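Local coordinates for possible glutathione S-transferase (Rhodopseudomonas palustris, PDB 3M8N), which probably conjugates the tripeptide glutathione to electrophilic compounds as a dimeric glutathione transferase, at residues R19-L24 / A71-L76; P44-K49 / V55-T60; L66-A71 / F99-L104; Y7-S12 / L115-G120. One frame throughout, in Å; residues are numbered along the deposited sequence.

Contact 1 (R19-L24 / A71-L76); sequences RLALAL and AILWYL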
loop_
_atom_site.group_PDB
_atom_site.type_symbol
_atom_site.label_atom_id
_atom_site.label_comp_id
_atom_site.label_asym_id
_atom_site.label_seq_id
_atom_site.Cartn_x
_atom_site.Cartn_y
_atom_site.Cartn_z
ATOM N N ARG A 19 8.862 -14.070 1.147
ATOM C CA ARG A 19 9.891 -15.108 0.937
ATOM C C ARG A 19 11.039 -14.687 0.017
ATOM O O ARG A 19 12.152 -15.037 0.246
ATOM C CB ARG A 19 9.266 -16.322 0.344
ATOM C CG ARG A 19 8.449 -17.248 1.273
ATOM C CD ARG A 19 8.165 -18.529 0.436
ATOM N NE ARG A 19 6.759 -18.539 0.271
ATOM C CZ ARG A 19 6.017 -18.549 -0.804
ATOM N NH1 ARG A 19 6.466 -18.703 -2.014
ATOM N NH2 ARG A 19 4.733 -18.443 -0.565
ATOM N N LEU A 20 10.761 -13.938 -1.022
ATOM C CA LEU A 20 11.749 -13.492 -1.970
ATOM C C LEU A 20 12.708 -12.535 -1.285
ATOM O O LEU A 20 13.935 -12.707 -1.387
ATOM C CB LEU A 20 11.092 -12.811 -3.163
ATOM C CG LEU A 20 11.992 -12.304 -4.282
ATOM C CD1 LEU A 20 12.947 -13.443 -4.735
ATOM C CD2 LEU A 20 11.188 -11.769 -5.419
ATOM N N ALA A 21 12.158 -11.542 -0.568
ATOM C CA ALA A 21 12.960 -10.629 0.251
ATOM C C ALA A 21 13.844 -11.374 1.239
ATOM O O ALA A 21 15.005 -11.090 1.308
ATOM C CB ALA A 21 12.063 -9.611 0.970
ATOM N N LEU A 22 13.305 -12.339 1.963
ATOM C CA LEU A 22 14.074 -13.134 2.876
ATOM C C LEU A 22 15.218 -13.936 2.203
ATOM O O LEU A 22 16.294 -14.043 2.787
ATOM C CB LEU A 22 13.182 -14.050 3.693
ATOM C CG LEU A 22 12.230 -13.311 4.664
ATOM C CD1 LEU A 22 11.138 -14.136 5.218
ATOM C CD2 LEU A 22 13.015 -12.693 5.789
ATOM N N ALA A 23 14.986 -14.475 0.998
ATOM C CA ALA A 23 16.021 -15.151 0.221
ATOM C C ALA A 23 17.055 -14.144 -0.177
ATOM O O ALA A 23 18.224 -14.412 -0.005
ATOM C CB ALA A 23 15.456 -15.791 -0.992
ATOM N N LEU A 24 16.636 -12.974 -0.667
ATOM C CA LEU A 24 17.603 -12.005 -1.161
ATOM C C LEU A 24 18.479 -11.438 -0.060
ATOM O O LEU A 24 19.627 -11.163 -0.296
ATOM C CB LEU A 24 16.946 -10.911 -1.960
ATOM C CG LEU A 24 16.231 -11.360 -3.190
ATOM C CD1 LEU A 24 15.561 -10.174 -3.775
ATOM C CD2 LEU A 24 17.205 -11.877 -4.130
ATOM N N ALA A 71 4.301 -3.962 4.204
ATOM C CA ALA A 71 4.837 -3.541 5.505
ATOM C C ALA A 71 5.909 -4.500 6.047
ATOM O O ALA A 71 6.869 -4.070 6.643
ATOM C CB ALA A 71 3.698 -3.381 6.551
ATOM N N ILE A 72 5.706 -5.783 5.872
ATOM C CA ILE A 72 6.699 -6.795 6.178
ATOM C C ILE A 72 7.965 -6.502 5.388
ATOM O O ILE A 72 9.023 -6.471 5.955
ATOM C CB ILE A 72 6.143 -8.253 5.984
ATOM C CG1 ILE A 72 4.994 -8.534 6.940
ATOM C CG2 ILE A 72 7.224 -9.314 6.087
ATOM C CD1 ILE A 72 3.988 -9.736 6.527
ATOM N N LEU A 73 7.859 -6.199 4.106
ATOM C CA LEU A 73 9.009 -5.966 3.275
ATOM C C LEU A 73 9.783 -4.814 3.810
ATOM O O LEU A 73 10.963 -4.937 3.933
ATOM C CB LEU A 73 8.655 -5.720 1.775
ATOM C CG LEU A 73 8.129 -6.892 0.893
ATOM C CD1 LEU A 73 7.906 -6.480 -0.558
ATOM C CD2 LEU A 73 9.028 -8.014 0.938
ATOM N N TRP A 74 9.113 -3.704 4.106
ATOM C CA TRP A 74 9.774 -2.544 4.656
ATOM C C TRP A 74 10.544 -2.850 5.957
ATOM O O TRP A 74 11.682 -2.419 6.114
ATOM C CB TRP A 74 8.770 -1.418 4.868
ATOM C CG TRP A 74 9.431 -0.179 5.385
ATOM C CD1 TRP A 74 9.897 0.874 4.646
ATOM C CD2 TRP A 74 9.713 0.141 6.754
ATOM N NE1 TRP A 74 10.434 1.816 5.453
ATOM C CE2 TRP A 74 10.334 1.408 6.760
ATOM C CE3 TRP A 74 9.447 -0.500 7.996
ATOM C CZ2 TRP A 74 10.766 2.055 7.997
ATOM C CZ3 TRP A 74 9.865 0.126 9.218
ATOM C CH2 TRP A 74 10.534 1.396 9.194
ATOM N N TYR A 75 9.893 -3.573 6.852
ATOM C CA TYR A 75 10.439 -3.942 8.095
ATOM C C TYR A 75 11.740 -4.732 7.930
ATOM O O TYR A 75 12.696 -4.544 8.643
ATOM C CB TYR A 75 9.431 -4.753 8.906
ATOM C CG TYR A 75 9.992 -5.152 10.275
ATOM C CD1 TYR A 75 10.195 -4.203 11.297
ATOM C CD2 TYR A 75 10.392 -6.439 10.533
ATOM C CE1 TYR A 75 10.717 -4.555 12.543
ATOM C CE2 TYR A 75 10.955 -6.770 11.774
ATOM C CZ TYR A 75 11.076 -5.824 12.765
ATOM O OH TYR A 75 11.609 -6.137 13.962
ATOM N N LEU A 76 11.737 -5.663 7.007
ATOM C CA LEU A 76 12.852 -6.549 6.830
ATOM C C LEU A 76 14.035 -5.811 6.193
ATOM O O LEU A 76 15.167 -6.184 6.412
ATOM C CB LEU A 76 12.446 -7.765 6.002
ATOM C CG LEU A 76 11.447 -8.740 6.532
ATOM C CD1 LEU A 76 10.979 -9.617 5.357
ATOM C CD2 LEU A 76 12.093 -9.579 7.631
#

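Contact 2 (P44-K49 / V55-T60); sequences PDFLAK and VPLLET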
loop_
_atom_site.group_PDB
_atom_site.type_symbol
_atom_site.label_atom_id
_atom_site.label_comp_id
_atom_site.label_asym_id
_atom_site.label_seq_id
_atom_site.Cartn_x
_atom_site.Cartn_y
_atom_site.Cartn_z
ATOM N N PRO A 44 -9.896 -20.295 15.110
ATOM C CA PRO A 44 -9.597 -19.626 16.344
ATOM C C PRO A 44 -8.105 -19.363 16.500
ATOM O O PRO A 44 -7.680 -18.220 16.612
ATOM C CB PRO A 44 -10.060 -20.643 17.372
ATOM C CG PRO A 44 -11.235 -21.324 16.706
ATOM C CD PRO A 44 -11.137 -21.085 15.228
ATOM N N ASP A 45 -7.327 -20.424 16.514
ATOM C CA ASP A 45 -5.894 -20.371 16.757
ATOM C C ASP A 45 -5.138 -19.337 15.924
ATOM O O ASP A 45 -4.324 -18.588 16.466
ATOM C CB ASP A 45 -5.342 -21.781 16.559
ATOM C CG ASP A 45 -6.262 -22.861 17.226
ATOM O OD1 ASP A 45 -5.827 -23.471 18.258
ATOM O OD2 ASP A 45 -7.439 -23.039 16.752
ATOM N N PHE A 46 -5.443 -19.273 14.625
ATOM C CA PHE A 46 -4.860 -18.258 13.754
ATOM C C PHE A 46 -5.423 -16.839 13.988
ATOM O O PHE A 46 -4.674 -15.844 13.994
ATOM C CB PHE A 46 -4.953 -18.627 12.280
ATOM C CG PHE A 46 -4.126 -17.722 11.397
ATOM C CD1 PHE A 46 -2.783 -18.002 11.149
ATOM C CD2 PHE A 46 -4.654 -16.551 10.885
ATOM C CE1 PHE A 46 -2.029 -17.169 10.387
ATOM C CE2 PHE A 46 -3.901 -15.733 10.115
ATOM C CZ PHE A 46 -2.587 -16.053 9.866
ATOM N N LEU A 47 -6.735 -16.722 14.165
ATOM C CA LEU A 47 -7.324 -15.411 14.325
ATOM C C LEU A 47 -6.791 -14.757 15.579
ATOM O O LEU A 47 -6.715 -13.556 15.686
ATOM C CB LEU A 47 -8.818 -15.554 14.351
ATOM C CG LEU A 47 -9.301 -15.802 12.945
ATOM C CD1 LEU A 47 -10.762 -16.032 13.025
ATOM C CD2 LEU A 47 -9.051 -14.636 12.074
ATOM N N ALA A 48 -6.352 -15.572 16.508
ATOM C CA ALA A 48 -5.711 -15.054 17.668
ATOM C C ALA A 48 -4.474 -14.196 17.332
ATOM O O ALA A 48 -4.253 -13.194 18.002
ATOM C CB ALA A 48 -5.359 -16.179 18.618
ATOM N N LYS A 49 -3.675 -14.562 16.320
ATOM C CA LYS A 49 -2.435 -13.814 15.964
ATOM C C LYS A 49 -2.690 -12.697 14.952
ATOM O O LYS A 49 -2.095 -11.623 15.024
ATOM C CB LYS A 49 -1.417 -14.763 15.379
ATOM C CG LYS A 49 -1.337 -16.039 16.067
ATOM C CD LYS A 49 -0.949 -17.062 15.049
ATOM C CE LYS A 49 -1.013 -18.486 15.598
ATOM N NZ LYS A 49 0.259 -18.876 16.239
ATOM N N VAL A 55 -2.575 -13.692 5.757
ATOM C CA VAL A 55 -1.321 -14.381 5.444
ATOM C C VAL A 55 -0.666 -13.577 4.275
ATOM O O VAL A 55 -1.358 -13.268 3.334
ATOM C CB VAL A 55 -1.678 -15.845 5.030
ATOM C CG1 VAL A 55 -0.504 -16.650 4.730
ATOM C CG2 VAL A 55 -2.441 -16.506 6.144
ATOM N N PRO A 56 0.652 -13.227 4.328
ATOM C CA PRO A 56 1.665 -13.607 5.289
ATOM C C PRO A 56 1.562 -12.835 6.612
ATOM O O PRO A 56 0.954 -11.771 6.665
ATOM C CB PRO A 56 2.966 -13.304 4.544
ATOM C CG PRO A 56 2.642 -12.082 3.724
ATOM C CD PRO A 56 1.197 -12.272 3.333
ATOM N N LEU A 57 2.138 -13.413 7.658
ATOM C CA LEU A 57 2.270 -12.786 8.945
ATOM C C LEU A 57 3.657 -13.045 9.426
ATOM O O LEU A 57 4.133 -14.171 9.377
ATOM C CB LEU A 57 1.287 -13.407 9.912
ATOM C CG LEU A 57 0.758 -12.620 11.106
ATOM C CD1 LEU A 57 0.023 -11.385 10.676
ATOM C CD2 LEU A 57 -0.188 -13.533 11.824
ATOM N N LEU A 58 4.318 -11.986 9.878
ATOM C CA LEU A 58 5.646 -12.097 10.422
ATOM C C LEU A 58 5.640 -11.902 11.916
ATOM O O LEU A 58 5.403 -10.827 12.375
ATOM C CB LEU A 58 6.552 -11.026 9.821
ATOM C CG LEU A 58 8.033 -11.067 10.118
ATOM C CD1 LEU A 58 8.544 -12.227 9.419
ATOM C CD2 LEU A 58 8.730 -9.786 9.658
ATOM N N GLU A 59 5.933 -12.956 12.672
ATOM C CA GLU A 59 6.214 -12.819 14.119
ATOM C C GLU A 59 7.542 -12.199 14.370
ATOM O O GLU A 59 8.587 -12.797 14.059
ATOM C CB GLU A 59 6.377 -14.173 14.785
ATOM C CG GLU A 59 5.157 -14.805 15.333
ATOM C CD GLU A 59 5.428 -15.710 16.535
ATOM O OE1 GLU A 59 5.964 -15.191 17.554
ATOM O OE2 GLU A 59 5.052 -16.918 16.451
ATOM N N THR A 60 7.515 -11.016 14.939
ATOM C CA THR A 60 8.699 -10.439 15.545
ATOM C C THR A 60 9.088 -11.003 16.945
ATOM O O THR A 60 9.790 -12.033 17.120
ATOM C CB THR A 60 8.403 -9.035 15.806
ATOM O OG1 THR A 60 8.033 -8.407 14.572
ATOM C CG2 THR A 60 9.643 -8.407 16.447
#

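Contact 3 (L66-A71 / F99-L104); sequences LAESNA and FEQHAL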
loop_
_atom_site.group_PDB
_atom_site.type_symbol
_atom_site.label_atom_id
_atom_site.label_comp_id
_atom_site.label_asym_id
_atom_site.label_seq_id
_atom_site.Cartn_x
_atom_site.Cartn_y
_atom_site.Cartn_z
ATOM N N LEU A 66 3.382 -8.874 12.489
ATOM C CA LEU A 66 3.212 -7.847 11.539
ATOM C C LEU A 66 2.545 -8.426 10.307
ATOM O O LEU A 66 2.885 -9.486 9.855
ATOM C CB LEU A 66 4.569 -7.207 11.255
ATOM C CG LEU A 66 4.697 -6.189 10.158
ATOM C CD1 LEU A 66 4.094 -4.899 10.599
ATOM C CD2 LEU A 66 6.112 -6.073 9.894
ATOM N N ALA A 67 1.502 -7.755 9.834
ATOM C CA ALA A 67 0.750 -8.186 8.691
ATOM C C ALA A 67 1.011 -7.267 7.549
ATOM O O ALA A 67 1.644 -6.248 7.707
ATOM C CB ALA A 67 -0.690 -8.183 8.998
ATOM N N GLU A 68 0.492 -7.616 6.384
ATOM C CA GLU A 68 0.662 -6.821 5.149
ATOM C C GLU A 68 2.038 -7.034 4.538
ATOM O O GLU A 68 3.025 -6.492 5.011
ATOM C CB GLU A 68 0.389 -5.303 5.293
ATOM C CG GLU A 68 -1.060 -4.912 5.668
ATOM C CD GLU A 68 -2.096 -5.152 4.575
ATOM O OE1 GLU A 68 -1.731 -5.155 3.360
ATOM O OE2 GLU A 68 -3.272 -5.369 4.941
ATOM N N SER A 69 2.074 -7.778 3.442
ATOM C CA SER A 69 3.297 -8.107 2.780
ATOM C C SER A 69 4.143 -6.925 2.519
ATOM O O SER A 69 5.303 -7.048 2.639
ATOM C CB SER A 69 3.073 -8.910 1.512
ATOM O OG SER A 69 2.397 -8.147 0.577
ATOM N N ASN A 70 3.595 -5.761 2.243
ATOM C CA ASN A 70 4.445 -4.619 1.886
ATOM C C ASN A 70 5.019 -3.909 3.074
ATOM O O ASN A 70 6.089 -3.316 2.973
ATOM C CB ASN A 70 3.710 -3.616 0.995
ATOM C CG ASN A 70 3.534 -4.092 -0.440
ATOM O OD1 ASN A 70 3.788 -5.207 -0.811
ATOM N ND2 ASN A 70 3.085 -3.229 -1.221
ATOM N N ALA A 71 4.301 -3.962 4.204
ATOM C CA ALA A 71 4.837 -3.541 5.505
ATOM C C ALA A 71 5.909 -4.500 6.047
ATOM O O ALA A 71 6.869 -4.070 6.643
ATOM C CB ALA A 71 3.698 -3.381 6.551
ATOM N N PHE A 99 1.557 2.074 -4.924
ATOM C CA PHE A 99 1.040 1.846 -6.258
ATOM C C PHE A 99 0.753 0.420 -6.465
ATOM O O PHE A 99 -0.289 0.127 -6.959
ATOM C CB PHE A 99 2.012 2.346 -7.297
ATOM C CG PHE A 99 1.687 1.939 -8.731
ATOM C CD1 PHE A 99 0.896 2.724 -9.534
ATOM C CD2 PHE A 99 2.275 0.814 -9.300
ATOM C CE1 PHE A 99 0.663 2.343 -10.863
ATOM C CE2 PHE A 99 2.027 0.469 -10.614
ATOM C CZ PHE A 99 1.235 1.216 -11.371
ATOM N N GLU A 100 1.636 -0.477 -6.080
ATOM C CA GLU A 100 1.349 -1.910 -6.210
ATOM C C GLU A 100 0.111 -2.274 -5.437
ATOM O O GLU A 100 -0.682 -3.023 -5.907
ATOM C CB GLU A 100 2.534 -2.760 -5.752
ATOM C CG GLU A 100 2.425 -4.263 -5.964
ATOM C CD GLU A 100 1.775 -5.076 -4.810
ATOM O OE1 GLU A 100 1.390 -4.548 -3.765
ATOM O OE2 GLU A 100 1.585 -6.293 -4.932
ATOM N N GLN A 101 -0.081 -1.718 -4.262
ATOM C CA GLN A 101 -1.260 -2.020 -3.400
ATOM C C GLN A 101 -2.658 -1.669 -3.978
ATOM O O GLN A 101 -3.552 -2.464 -3.861
ATOM C CB GLN A 101 -1.068 -1.401 -1.983
ATOM C CG GLN A 101 -1.551 -2.221 -0.746
ATOM C CD GLN A 101 -1.347 -3.698 -0.861
ATOM O OE1 GLN A 101 -2.306 -4.447 -0.836
ATOM N NE2 GLN A 101 -0.098 -4.138 -1.057
ATOM N N HIS A 102 -2.832 -0.500 -4.595
ATOM C CA HIS A 102 -4.116 -0.144 -5.228
ATOM C C HIS A 102 -4.269 -0.453 -6.726
ATOM O O HIS A 102 -5.362 -0.577 -7.172
ATOM C CB HIS A 102 -4.489 1.317 -4.969
ATOM C CG HIS A 102 -3.676 2.291 -5.751
ATOM N ND1 HIS A 102 -4.049 2.734 -6.995
ATOM C CD2 HIS A 102 -2.530 2.938 -5.449
ATOM C CE1 HIS A 102 -3.137 3.574 -7.450
ATOM N NE2 HIS A 102 -2.197 3.709 -6.535
ATOM N N ALA A 103 -3.169 -0.614 -7.461
ATOM C CA ALA A 103 -3.190 -0.896 -8.901
ATOM C C ALA A 103 -2.888 -2.313 -9.350
ATOM O O ALA A 103 -3.507 -2.766 -10.250
ATOM C CB ALA A 103 -2.350 0.100 -9.669
ATOM N N LEU A 104 -1.978 -3.039 -8.717
ATOM C CA LEU A 104 -1.675 -4.461 -9.079
ATOM C C LEU A 104 -2.425 -5.545 -8.341
ATOM O O LEU A 104 -2.995 -6.448 -8.987
ATOM C CB LEU A 104 -0.181 -4.812 -8.967
ATOM C CG LEU A 104 0.621 -4.891 -10.240
ATOM C CD1 LEU A 104 0.560 -3.569 -10.955
ATOM C CD2 LEU A 104 2.002 -5.192 -9.888
#

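Contact 4 (Y7-S12 / L115-G120); sequences YSMQRS and LCLVKG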
loop_
_atom_site.group_PDB
_atom_site.type_symbol
_atom_site.label_atom_id
_atom_site.label_comp_id
_atom_site.label_asym_id
_atom_site.label_seq_id
_atom_site.Cartn_x
_atom_site.Cartn_y
_atom_site.Cartn_z
ATOM N N TYR A 7 4.327 -17.045 8.643
ATOM C CA TYR A 7 3.158 -17.786 8.239
ATOM C C TYR A 7 2.895 -17.402 6.811
ATOM O O TYR A 7 2.764 -16.221 6.485
ATOM C CB TYR A 7 1.967 -17.444 9.119
ATOM C CG TYR A 7 2.144 -17.815 10.590
ATOM C CD1 TYR A 7 1.574 -18.968 11.113
ATOM C CD2 TYR A 7 2.868 -16.977 11.463
ATOM C CE1 TYR A 7 1.729 -19.284 12.451
ATOM C CE2 TYR A 7 3.023 -17.269 12.779
ATOM C CZ TYR A 7 2.465 -18.430 13.272
ATOM O OH TYR A 7 2.642 -18.708 14.603
ATOM N N SER A 8 2.861 -18.414 5.958
ATOM C CA SER A 8 3.007 -18.232 4.521
ATOM C C SER A 8 2.149 -19.184 3.736
ATOM O O SER A 8 1.999 -20.301 4.082
ATOM C CB SER A 8 4.503 -18.387 4.121
ATOM O OG SER A 8 4.724 -18.389 2.747
HETATM N N MSE A 9 1.578 -18.718 2.658
HETATM C CA MSE A 9 1.016 -19.607 1.703
HETATM C C MSE A 9 1.909 -19.710 0.484
HETATM O O MSE A 9 2.311 -18.737 -0.099
HETATM C CB MSE A 9 -0.345 -19.086 1.315
HETATM C CG MSE A 9 -1.162 -20.081 0.557
HETATM SE SE MSE A 9 -2.907 -19.323 0.112
HETATM C CE MSE A 9 -2.994 -19.942 -1.713
ATOM N N GLN A 10 2.186 -20.929 0.083
ATOM C CA GLN A 10 3.177 -21.234 -0.969
ATOM C C GLN A 10 2.815 -20.587 -2.309
ATOM O O GLN A 10 3.628 -19.937 -2.921
ATOM C CB GLN A 10 3.400 -22.765 -1.040
ATOM C CG GLN A 10 4.518 -23.263 -1.937
ATOM C CD GLN A 10 5.914 -22.809 -1.487
ATOM O OE1 GLN A 10 6.216 -22.722 -0.312
ATOM N NE2 GLN A 10 6.730 -22.469 -2.434
ATOM N N ARG A 11 1.554 -20.670 -2.697
ATOM C CA ARG A 11 1.116 -20.185 -4.011
ATOM C C ARG A 11 0.485 -18.803 -3.928
ATOM O O ARG A 11 0.012 -18.291 -4.920
ATOM C CB ARG A 11 0.162 -21.196 -4.693
ATOM C CG ARG A 11 0.842 -22.542 -5.173
ATOM C CD ARG A 11 -0.136 -23.583 -5.786
ATOM N NE ARG A 11 -0.855 -22.989 -6.918
ATOM C CZ ARG A 11 -0.646 -23.264 -8.209
ATOM N NH1 ARG A 11 0.263 -24.180 -8.572
ATOM N NH2 ARG A 11 -1.360 -22.629 -9.148
ATOM N N SER A 12 0.505 -18.180 -2.758
ATOM C CA SER A 12 0.095 -16.795 -2.634
ATOM C C SER A 12 1.161 -15.767 -3.086
ATOM O O SER A 12 2.325 -15.846 -2.654
ATOM C CB SER A 12 -0.224 -16.574 -1.188
ATOM O OG SER A 12 -0.301 -15.233 -0.937
ATOM N N LEU A 115 -8.385 -16.732 -11.484
ATOM C CA LEU A 115 -8.130 -17.470 -12.712
ATOM C C LEU A 115 -7.091 -18.567 -12.579
ATOM O O LEU A 115 -7.104 -19.515 -13.325
ATOM C CB LEU A 115 -7.778 -16.539 -13.867
ATOM C CG LEU A 115 -8.743 -15.405 -14.127
ATOM C CD1 LEU A 115 -8.312 -14.625 -15.373
ATOM C CD2 LEU A 115 -10.238 -15.869 -14.193
ATOM N N CYS A 116 -6.182 -18.447 -11.636
ATOM C CA CYS A 116 -5.107 -19.432 -11.533
ATOM C C CYS A 116 -5.194 -20.238 -10.264
ATOM O O CYS A 116 -4.790 -21.387 -10.261
ATOM C CB CYS A 116 -3.666 -18.849 -11.698
ATOM S SG CYS A 116 -3.234 -17.753 -13.160
ATOM N N LEU A 117 -5.713 -19.679 -9.182
ATOM C CA LEU A 117 -5.628 -20.409 -7.917
ATOM C C LEU A 117 -6.907 -21.132 -7.444
ATOM O O LEU A 117 -6.856 -22.252 -6.943
ATOM C CB LEU A 117 -5.100 -19.448 -6.865
ATOM C CG LEU A 117 -4.397 -19.902 -5.605
ATOM C CD1 LEU A 117 -3.248 -20.835 -5.933
ATOM C CD2 LEU A 117 -3.899 -18.635 -4.924
ATOM N N VAL A 118 -8.047 -20.464 -7.575
ATOM C CA VAL A 118 -9.320 -21.018 -7.149
ATOM C C VAL A 118 -9.832 -21.952 -8.198
ATOM O O VAL A 118 -10.023 -21.549 -9.350
ATOM C CB VAL A 118 -10.332 -19.924 -7.005
ATOM C CG1 VAL A 118 -11.715 -20.487 -6.910
ATOM C CG2 VAL A 118 -10.012 -19.116 -5.780
ATOM N N LYS A 119 -10.044 -23.206 -7.814
ATOM C CA LYS A 119 -10.505 -24.222 -8.769
ATOM C C LYS A 119 -11.881 -23.811 -9.349
ATOM O O LYS A 119 -12.769 -23.428 -8.598
ATOM C CB LYS A 119 -10.527 -25.601 -8.104
ATOM C CG LYS A 119 -10.290 -26.738 -9.045
ATOM C CD LYS A 119 -11.266 -27.866 -8.749
ATOM C CE LYS A 119 -12.092 -28.226 -9.983
ATOM N NZ LYS A 119 -11.249 -28.799 -11.067
ATOM N N GLY A 120 -12.024 -23.827 -10.680
ATOM C CA GLY A 120 -13.197 -23.256 -11.351
ATOM C C GLY A 120 -13.567 -21.825 -10.981
ATOM O O GLY A 120 -14.743 -21.493 -10.878
#

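Contact 1 (R19-L24 / A71-L76)
The backbone N of Leu76, whose side chain lies against Leu22, is gripped by two carbonyls of its own helix: it bonds to Ile72 O at 3.0 Å and, weakly, to Leu73 O. Across the contact itself no hydrogen bond forms; two pairs of apolar side chains join helix to helix. Ala21 faces Leu73, and its CB sits 3.4 Å from Leu73 CD2, closer than methyl groups usually come. Ala21 CB points toward the other helix, and with Leu73 already reaching across, a larger side chain would probably crowd this spot. Leu73 starts off to one side, but with CG anti to the carbonyl carbon (chi1 -70°) its CD2 branch swings back to Ala21. In the second pair Leu22 and Leu76 cross at about a right angle. Leu22 CD2 lies against both methyls of Leu76, 3.7 Å from CD1, so that one branch is wedged against a forked end. All four residues are buried, where a small alanine and three leucines suit the place. Leu22 and Leu76 also rest on Tyr4 of strand 4-8, Leu76 touches Leu58 of strand 57-59, and Leu73 meets Ile160 and Ala164 of helix 160-169, which places the helix pair between the sheet and the helical domain.

Contact 2 (P44-K49 / V55-T60)
Phe46 and Val55 meet through the far end of the aromatic ring: Phe46 CZ stands 3.8 Å from Val55 CG2, and the same CZ also lies 4.0 Å from Leu57 CD2. This is the tighter part of the contact, with Phe46 and Leu57 buried. The phenyl group is carried there by a first torsion that puts CG anti to the backbone N (chi1 -169°), sending the ring off the short helix 44-47 toward strand 57-59. Leu57 comes from the opposite direction, its CD2 methyl filling the angle between the ring and the CB of Lys49, which is 4.0 Å from that CD2. A flat ring long enough to span the gap and two branched aliphatics to receive its end make a compact apolar patch, widened by Val34 and Ile36, which also touch Val55.

Lys49 marks the looser, partly exposed side. Toward Leu57 it offers the root of its chain, CB, and it also touches Tyr65; farther out the chain bends, and NZ hydrogen-bonds to Tyr7 OH on strand 4-8. Glu59 OE2 lies 5.2 Å from Lys49 NZ, too far for contact, though the opposite charges probably attract; this OE2 also has a long, weak ion pair with Lys5 NZ.

The peptide bond between Val55 and Pro56 is cis. A cis-proline just ahead of this strand is a hallmark of the thioredoxin fold, and in glutathione transferases the residue before it usually offers its backbone to glutathione; Val55 is consistent with that role, with the helix 44-47 region packed beside it.

Contact 3 (L66-A71 / F99-L104)
Asn70 and Glu100 are joined by one weak hydrogen bond, from Asn70 ND2 to Glu100 OE1 at 3.3 Å with an N-H...O angle of 145°. The two side chains cross with the amide and carboxylate planes turned 45° apart. Gln101 slides past Asn70 in the opposite direction, its amide almost perpendicular to the other. As modelled, Gln101 NE2 and Asn70 ND2 lie 3.3 Å apart as two donors with no bond between them; since the two ends of an amide are hard to tell apart in density, little should be read into this approach.

Lys17 of helix 13-24, outside both segments, probably helps to position this first shell. Lys17 NZ forms a salt bridge with Glu100 OE2 and a weak hydrogen bond with Asn70 OD1, so an amide able both to give and to accept suits this buried spot. A leucine at Asn70 would probably leave Glu100 OE1 without its amide donor and Lys17 with one acceptor fewer. Farther out, Glu68 occupies the N-cap position of helix 69-77, and its OE2 bonds to Gln54 NE2 and to His102 NE2 of the second subunit.

Ser69 to Leu73 spell the SNAIL motif of glutathione transferases, which opens the last helix of the thioredoxin-like domain; in relatives the acid-serine pair at this point binds the glutamyl end of glutathione.

Contact 4 (Y7-S12 / L115-G120)
Met9 and Leu117 both stretch out with CG anti to the backbone N, at chi1 -167° and -156°, and these extended starts bring the two side chains tip to tip. Met9, present as selenomethionine, ends in a CE methyl 3.6 Å from Leu117 CD2, a flexible, unbranched chain being well suited to bridge such a span. Arg11 runs past Leu117 in the other direction: its CB is 3.6 Å from Leu117 CD1, and a bend at chi3 (57°) folds the chain back until NE lies 3.4 Å from the same methyl. That methyl sits at the edge of the guanidinium, close to its plane. Arg11 NH2 also approaches Cys116 O, but at 3.8 Å no hydrogen bond forms.

Met9 to Ser12 make a type I beta turn, and Ser12 caps helix 13-24 through its OG, weakly bonded to Ser15 N. This passage from the first strand to the first helix is where glutathione transferases commonly carry their catalytic residue, and here it faces the end of helix 87-117 across the junction of the two domains.

With an alanine in place of Leu117, the Met9 methyl and the aliphatic root of Arg11 would probably lose their shared partner and be freer to turn. A polar tie lies close by: Arg11 O is hydrogen-bonded to Tyr112 OH, one helical turn before Cys116. Cys116 itself touches Cys175; another structure of this protein has the two as a disulfide, which is absent here.

Contacts 1 and 2 lie wholly in the thioredoxin-like domain, whereas contacts 3 and 4 tie it to helix 87-117 of the helical domain. Along the chain contact 2 is nested inside the loop closed by contact 1, contacts 1 and 3 cross, and contact 4 encloses the other three. Contacts 1 and 3 share Ala71 on helix 69-77, their centres about 12 Å apart, and both reach the second subunit. Strands 4-8, 57-59 and 65-67 of one sheet connect contacts 4, 2 and 3. Contacts 3 and 4, about 17 Å apart between centres, join the same long helix to the thioredoxin-like domain at two levels, so the domains are held together at two separate places.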